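Local atomic coordinates of histone-lysine N-methyltransferase, H3 lysine-9 specific SUVH4 (PDB entry 4QEO), a protein that transfers methyl groups from S-adenosyl-L-methionine to the tail of histone H3 and binds methylated DNA, linking DNA methylation to transcriptional silencing. Residues A[88-93]-A[152-157]; A[255-260]-A[368-373]. One frame throughout, in Å; residues are numbered along the deposited sequence.

Contact 1 of 2, residues A[88-93]-A[152-157]; sequences IDYMSM and NLALKH. With nucleotides of chain C.
In the SRA domain, the DNA-binding module of this enzyme, helix 151-161 packs against strand 88-91 through Ile88 and Tyr90 on the strand and Ala154 and Leu155 on the helix. The two segments run at 67° to each other, and their axes come within 8.7 Å. The methyl CB of Ala154 meets CB of Tyr90 at 3.5 Å and lies obliquely to the ring, with CG the nearest ring atom at 3.7 Å. Further along, Ile88 and Leu155 meet tip to tip, CD1 to CD1 at 3.6 Å. The extended chain of Ile88 (chi2 170°) carries its CD1 to that point, where it also passes crosswise to Asn152, whose OD1 accepts a hydrogen bond from Gln131 N.

Tyr90 also faces the DNA. Its CG sits between the backbone N and the carbonyl carbon (chi1 63°), and the ring points its hydroxyl end at chain C: OH lies 3.6 Å from C4' of DA11, while OP1 of DC12 approaches the ring edge in its plane, 3.7 Å from CE1. With a serine in place of Tyr90, the CB contact would stay, but the Ala154 methyl would probably lose its touch with the ring and the DNA backbone its neighbour at the hydroxyl end. Ser92 continues the DNA-facing surface, its CB 3.4 Å from OP2 of DC12.

Strand 106-112 completes the packing: it pairs antiparallel with 88-91 through backbone bonds of Asp89 and Met91, its Ile110 touches Ile88, and its Ala107 meets both Ala154 and Leu155.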
loop_
_atom_site.group_PDB
_atom_site.type_symbol
_atom_site.label_atom_id
_atom_site.label_comp_id
_atom_site.label_asym_id
_atom_site.label_seq_id
_atom_site.Cartn_x
_atom_site.Cartn_y
_atom_site.Cartn_z
ATOM N N ILE A 88 24.401 6.569 1.489
ATOM C CA ILE A 88 24.600 7.681 0.573
ATOM C C ILE A 88 24.573 7.229 -0.881
ATOM O O ILE A 88 25.398 6.414 -1.309
ATOM C CB ILE A 88 25.954 8.389 0.823
ATOM C CG1 ILE A 88 26.062 8.843 2.292
ATOM C CG2 ILE A 88 26.092 9.581 -0.134
ATOM C CD1 ILE A 88 27.475 9.338 2.705
ATOM N N ASP A 89 23.634 7.787 -1.637
ATOM C CA ASP A 89 23.537 7.546 -3.069
ATOM C C ASP A 89 24.053 8.775 -3.824
ATOM O O ASP A 89 23.661 9.912 -3.527
ATOM C CB ASP A 89 22.072 7.265 -3.439
ATOM C CG ASP A 89 21.961 6.394 -4.670
ATOM O OD1 ASP A 89 22.916 5.621 -4.922
ATOM O OD2 ASP A 89 20.932 6.474 -5.369
ATOM N N TYR A 90 24.953 8.555 -4.777
ATOM C CA TYR A 90 25.564 9.682 -5.486
ATOM C C TYR A 90 25.835 9.426 -6.958
ATOM O O TYR A 90 25.923 8.283 -7.400
ATOM C CB TYR A 90 26.852 10.115 -4.792
ATOM C CG TYR A 90 27.970 9.080 -4.751
ATOM C CD1 TYR A 90 28.923 9.034 -5.753
ATOM C CD2 TYR A 90 28.078 8.169 -3.698
ATOM C CE1 TYR A 90 29.958 8.128 -5.720
ATOM C CE2 TYR A 90 29.121 7.240 -3.654
ATOM C CZ TYR A 90 30.055 7.237 -4.675
ATOM O OH TYR A 90 31.098 6.354 -4.672
ATOM N N MET A 91 25.925 10.508 -7.719
ATOM C CA MET A 91 26.336 10.451 -9.111
ATOM C C MET A 91 27.824 10.244 -9.117
ATOM O O MET A 91 28.564 11.053 -8.545
ATOM C CB MET A 91 26.019 11.771 -9.827
ATOM C CG MET A 91 24.536 12.044 -10.030
ATOM S SD MET A 91 24.347 13.705 -10.718
ATOM C CE MET A 91 22.629 13.604 -11.178
ATOM N N SER A 92 28.251 9.160 -9.759
ATOM C CA SER A 92 29.668 8.844 -9.918
ATOM C C SER A 92 30.254 9.664 -11.059
ATOM O O SER A 92 29.546 10.453 -11.691
ATOM C CB SER A 92 29.822 7.364 -10.253
ATOM O OG SER A 92 29.330 7.111 -11.566
ATOM N N MET A 93 31.537 9.447 -11.352
ATOM C CA MET A 93 32.214 10.171 -12.437
ATOM C C MET A 93 31.589 9.917 -13.814
ATOM O O MET A 93 31.874 10.642 -14.757
ATOM C CB MET A 93 33.714 9.830 -12.497
ATOM C CG MET A 93 34.469 10.018 -11.199
ATOM S SD MET A 93 34.291 11.678 -10.514
ATOM C CE MET A 93 35.056 12.692 -11.785
ATOM N N ASN A 152 31.287 10.563 0.981
ATOM C CA ASN A 152 31.839 11.664 1.702
ATOM C C ASN A 152 32.352 12.781 0.792
ATOM O O ASN A 152 32.037 13.905 1.004
ATOM C CB ASN A 152 32.914 11.169 2.651
ATOM C CG ASN A 152 32.418 10.093 3.609
ATOM O OD1 ASN A 152 31.252 9.908 3.800
ATOM N ND2 ASN A 152 33.334 9.396 4.201
ATOM N N LEU A 153 33.068 12.427 -0.261
ATOM C CA LEU A 153 33.488 13.372 -1.288
ATOM C C LEU A 153 32.254 13.967 -2.007
ATOM O O LEU A 153 32.197 15.173 -2.292
ATOM C CB LEU A 153 34.445 12.682 -2.274
ATOM C CG LEU A 153 34.939 13.540 -3.443
ATOM C CD1 LEU A 153 35.717 14.791 -2.945
ATOM C CD2 LEU A 153 35.783 12.687 -4.404
ATOM N N ALA A 154 31.260 13.116 -2.263
ATOM C CA ALA A 154 30.039 13.521 -2.961
ATOM C C ALA A 154 29.256 14.577 -2.175
ATOM O O ALA A 154 28.800 15.605 -2.739
ATOM C CB ALA A 154 29.153 12.274 -3.256
ATOM N N LEU A 155 29.101 14.334 -0.874
ATOM C CA LEU A 155 28.456 15.316 0.022
ATOM C C LEU A 155 29.281 16.593 0.124
ATOM O O LEU A 155 28.735 17.706 0.197
ATOM C CB LEU A 155 28.245 14.718 1.414
ATOM C CG LEU A 155 27.121 13.658 1.495
ATOM C CD1 LEU A 155 27.163 12.950 2.847
ATOM C CD2 LEU A 155 25.777 14.341 1.284
ATOM N N LYS A 156 30.606 16.446 0.135
ATOM C CA LYS A 156 31.463 17.646 0.129
ATOM C C LYS A 156 31.198 18.508 -1.108
ATOM O O LYS A 156 31.101 19.740 -1.026
ATOM C CB LYS A 156 32.949 17.243 0.225
ATOM C CG LYS A 156 33.957 18.213 -0.426
ATOM C CD LYS A 156 35.404 17.635 -0.276
ATOM C CE LYS A 156 36.445 18.326 -1.186
ATOM N NZ LYS A 156 36.724 19.717 -0.752
ATOM N N HIS A 157 31.063 17.862 -2.263
ATOM C CA HIS A 157 30.813 18.626 -3.483
ATOM C C HIS A 157 29.421 19.274 -3.442
ATOM O O HIS A 157 29.232 20.380 -3.955
ATOM C CB HIS A 157 30.986 17.750 -4.738
ATOM C CG HIS A 157 32.421 17.383 -5.017
ATOM N ND1 HIS A 157 32.784 16.235 -5.687
ATOM C CD2 HIS A 157 33.580 18.009 -4.690
ATOM C CE1 HIS A 157 34.105 16.183 -5.790
ATOM N NE2 HIS A 157 34.610 17.242 -5.180
ATOM P P DA C 11 27.474 3.571 -8.663
ATOM O OP1 DA C 11 26.998 2.799 -7.549
ATOM O OP2 DA C 11 26.663 4.607 -9.247
ATOM O "O5'" DA C 11 28.942 4.042 -8.304
ATOM C "C5'" DA C 11 29.512 3.755 -7.039
ATOM C "C4'" DA C 11 31.018 3.701 -7.135
ATOM O "O4'" DA C 11 31.424 2.359 -7.444
ATOM C "C3'" DA C 11 31.633 4.588 -8.212
ATOM O "O3'" DA C 11 32.801 5.197 -7.678
ATOM C "C2'" DA C 11 31.989 3.614 -9.315
ATOM C "C1'" DA C 11 32.310 2.359 -8.536
ATOM N N9 DA C 11 32.120 1.107 -9.255
ATOM C C8 DA C 11 31.463 0.900 -10.439
ATOM N N7 DA C 11 31.452 -0.349 -10.825
ATOM C C5 DA C 11 32.156 -1.011 -9.830
ATOM C C6 DA C 11 32.499 -2.358 -9.654
ATOM N N6 DA C 11 32.167 -3.322 -10.508
ATOM N N1 DA C 11 33.217 -2.685 -8.564
ATOM C C2 DA C 11 33.554 -1.718 -7.709
ATOM N N3 DA C 11 33.292 -0.418 -7.764
ATOM C C4 DA C 11 32.576 -0.127 -8.861
ATOM P P DC C 12 33.428 6.445 -8.349
ATOM O OP1 DC C 12 33.247 7.464 -7.368
ATOM O OP2 DC C 12 33.088 6.678 -9.732
ATOM O "O5'" DC C 12 34.919 5.943 -8.299
ATOM C "C5'" DC C 12 35.352 5.191 -7.180
ATOM C "C4'" DC C 12 36.355 4.175 -7.659
ATOM O "O4'" DC C 12 35.673 3.101 -8.342
ATOM C "C3'" DC C 12 37.364 4.737 -8.665
ATOM O "O3'" DC C 12 38.668 4.368 -8.228
ATOM C "C2'" DC C 12 37.046 3.991 -9.945
ATOM C "C1'" DC C 12 36.524 2.699 -9.374
ATOM N N1 DC C 12 35.781 1.842 -10.296
ATOM C C2 DC C 12 35.905 0.461 -10.171
ATOM O O2 DC C 12 36.577 0.003 -9.241
ATOM N N3 DC C 12 35.276 -0.341 -11.053
ATOM C C4 DC C 12 34.568 0.190 -12.046
ATOM N N4 DC C 12 33.956 -0.640 -12.887
ATOM C C5 DC C 12 34.434 1.597 -12.204
ATOM C C6 DC C 12 35.075 2.379 -11.332
#

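Contact 2 of 2, residues A[255-260]-A[368-373]; sequences PATNRV and AVRSWE
Pro255 and Trp372 carry most of the buried area of this contact, by an apolar touch between the residue before strand 256-257 and the residue after strand 367-371. It joins the Pre-SET region to the SET region, whose strands share one four-stranded sheet here. CG of the proline ring approaches the far end of the indole obliquely, 4.0 Å from CH2 and 4.2 Å from CZ2. Trp372 has its CG anti to the carbonyl carbon and beside the backbone N (chi1 -75°), which turns the six-membered ring toward Pro255. Around the end of the strand, Ser371 OG donates to Glu373 O at 2.7 Å.

Thr257 and Arg370 form the looser strand pair, with OG1 4.4 Å from NH2 and no hydrogen bond between them. Both instead turn to a shared carboxylate: Glu358 OE2 bonds to Thr257 OG1, while OE1 pairs with Arg370 NE and accepts the indole NE1 of Trp372. One carboxylate thus bonds to three side chains of the contact.

Glu358 belongs to strand 357-361, which runs between 256-257 and 367-371, parallel to the first and antiparallel to the second. On the far side of 256-257, strand 240-242 packs against Pro255 and Thr257 through Leu240.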
loop_
_atom_site.group_PDB
_atom_site.type_symbol
_atom_site.label_atom_id
_atom_site.label_comp_id
_atom_site.label_asym_id
_atom_site.label_seq_id
_atom_site.Cartn_x
_atom_site.Cartn_y
_atom_site.Cartn_z
ATOM N N PRO A 255 -15.020 1.660 15.266
ATOM C CA PRO A 255 -15.620 2.919 15.719
ATOM C C PRO A 255 -16.026 3.842 14.571
ATOM O O PRO A 255 -15.474 3.777 13.469
ATOM C CB PRO A 255 -14.504 3.561 16.553
ATOM C CG PRO A 255 -13.254 2.848 16.156
ATOM C CD PRO A 255 -13.670 1.460 15.818
ATOM N N ALA A 256 -16.999 4.703 14.841
ATOM C CA ALA A 256 -17.434 5.691 13.867
ATOM C C ALA A 256 -17.380 7.092 14.469
ATOM O O ALA A 256 -17.796 7.297 15.605
ATOM C CB ALA A 256 -18.839 5.369 13.375
ATOM N N THR A 257 -16.860 8.053 13.709
ATOM C CA THR A 257 -16.794 9.434 14.174
ATOM C C THR A 257 -17.387 10.405 13.168
ATOM O O THR A 257 -17.288 10.204 11.961
ATOM C CB THR A 257 -15.347 9.873 14.482
ATOM O OG1 THR A 257 -14.558 9.803 13.286
ATOM C CG2 THR A 257 -14.730 8.977 15.554
ATOM N N ASN A 258 -18.051 11.429 13.679
ATOM C CA ASN A 258 -18.404 12.579 12.889
ATOM C C ASN A 258 -17.728 13.751 13.543
ATOM O O ASN A 258 -17.993 14.077 14.673
ATOM C CB ASN A 258 -19.895 12.792 12.876
ATOM C CG ASN A 258 -20.330 13.813 11.860
ATOM O OD1 ASN A 258 -19.617 14.751 11.565
ATOM N ND2 ASN A 258 -21.513 13.633 11.327
ATOM N N ARG A 259 -16.781 14.330 12.835
ATOM C CA ARG A 259 -16.107 15.504 13.289
ATOM C C ARG A 259 -16.625 16.618 12.448
ATOM O O ARG A 259 -16.408 17.751 12.748
ATOM C CB ARG A 259 -14.624 15.363 13.027
ATOM C CG ARG A 259 -13.725 16.035 14.031
ATOM C CD ARG A 259 -13.353 15.070 15.119
ATOM N NE ARG A 259 -11.911 14.916 15.226
ATOM C CZ ARG A 259 -11.095 15.795 15.799
ATOM N NH1 ARG A 259 -9.799 15.555 15.860
ATOM N NH2 ARG A 259 -11.572 16.909 16.318
ATOM N N VAL A 260 -17.241 16.277 11.330
ATOM C CA VAL A 260 -17.814 17.268 10.450
ATOM C C VAL A 260 -19.056 17.974 10.994
ATOM O O VAL A 260 -19.151 19.192 10.974
ATOM C CB VAL A 260 -18.086 16.653 9.071
ATOM C CG1 VAL A 260 -19.381 17.157 8.477
ATOM C CG2 VAL A 260 -16.925 16.899 8.136
ATOM N N ALA A 368 -17.053 7.504 5.208
ATOM C CA ALA A 368 -15.799 7.027 4.630
ATOM C C ALA A 368 -15.149 6.033 5.588
ATOM O O ALA A 368 -15.522 5.970 6.751
ATOM C CB ALA A 368 -14.853 8.202 4.375
ATOM N N VAL A 369 -14.172 5.266 5.113
ATOM C CA VAL A 369 -13.448 4.340 5.989
ATOM C C VAL A 369 -11.947 4.580 5.881
ATOM O O VAL A 369 -11.431 4.823 4.787
ATOM C CB VAL A 369 -13.761 2.861 5.650
ATOM C CG1 VAL A 369 -12.885 1.908 6.473
ATOM C CG2 VAL A 369 -15.242 2.556 5.875
ATOM N N ARG A 370 -11.247 4.545 7.015
ATOM C CA ARG A 370 -9.787 4.596 6.994
ATOM C C ARG A 370 -9.187 3.563 7.933
ATOM O O ARG A 370 -9.895 2.943 8.720
ATOM C CB ARG A 370 -9.263 6.004 7.318
ATOM C CG ARG A 370 -9.646 6.528 8.698
ATOM C CD ARG A 370 -9.428 8.048 8.795
ATOM N NE ARG A 370 -9.811 8.564 10.105
ATOM C CZ ARG A 370 -10.227 9.810 10.332
ATOM N NH1 ARG A 370 -10.330 10.671 9.331
ATOM N NH2 ARG A 370 -10.551 10.192 11.560
ATOM N N SER A 371 -7.878 3.365 7.830
ATOM C CA SER A 371 -7.203 2.396 8.677
ATOM C C SER A 371 -6.300 3.064 9.704
ATOM O O SER A 371 -5.700 4.105 9.437
ATOM C CB SER A 371 -6.390 1.409 7.838
ATOM O OG SER A 371 -5.670 0.527 8.680
ATOM N N TRP A 372 -6.203 2.454 10.881
ATOM C CA TRP A 372 -5.352 2.978 11.942
ATOM C C TRP A 372 -3.983 2.338 11.913
ATOM O O TRP A 372 -3.084 2.756 12.623
ATOM C CB TRP A 372 -5.985 2.745 13.309
ATOM C CG TRP A 372 -7.125 3.661 13.613
ATOM C CD1 TRP A 372 -7.684 4.585 12.781
ATOM C CD2 TRP A 372 -7.843 3.740 14.842
ATOM N NE1 TRP A 372 -8.713 5.236 13.420
ATOM C CE2 TRP A 372 -8.830 4.732 14.690
ATOM C CE3 TRP A 372 -7.752 3.058 16.060
ATOM C CZ2 TRP A 372 -9.719 5.062 15.708
ATOM C CZ3 TRP A 372 -8.638 3.384 17.072
ATOM C CH2 TRP A 372 -9.607 4.378 16.889
ATOM N N GLU A 373 -3.832 1.310 11.095
ATOM C CA GLU A 373 -2.546 0.642 10.969
ATOM C C GLU A 373 -2.179 0.405 9.512
ATOM O O GLU A 373 -3.001 0.574 8.612
ATOM C CB GLU A 373 -2.538 -0.685 11.740
ATOM C CG GLU A 373 -3.912 -1.270 11.998
ATOM C CD GLU A 373 -3.858 -2.632 12.670
ATOM O OE1 GLU A 373 -4.926 -3.155 13.052
ATOM O OE2 GLU A 373 -2.747 -3.184 12.811
#

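How the contacts relate
Read from the N terminus, the chain closes two loops in series, neither enclosing nor crossing the other. Contact 1 comes first: 58 residues leave strand 88-91 and return in helix 151-161, all within the SRA range, so its closure ties a helix to a sheet inside one DNA-binding unit. Contact 2 opens later and spans 107 residues, including the cysteines of the triangular zinc cluster, before the chain returns at 368-373. The centres of contact 1 and contact 2 lie about 45 Å apart, on opposite sides of the chain's centre, and no atoms touch. Each contact thus closes within its own part of the chain, the first in the SRA domain and the second between the Pre-SET and SET regions.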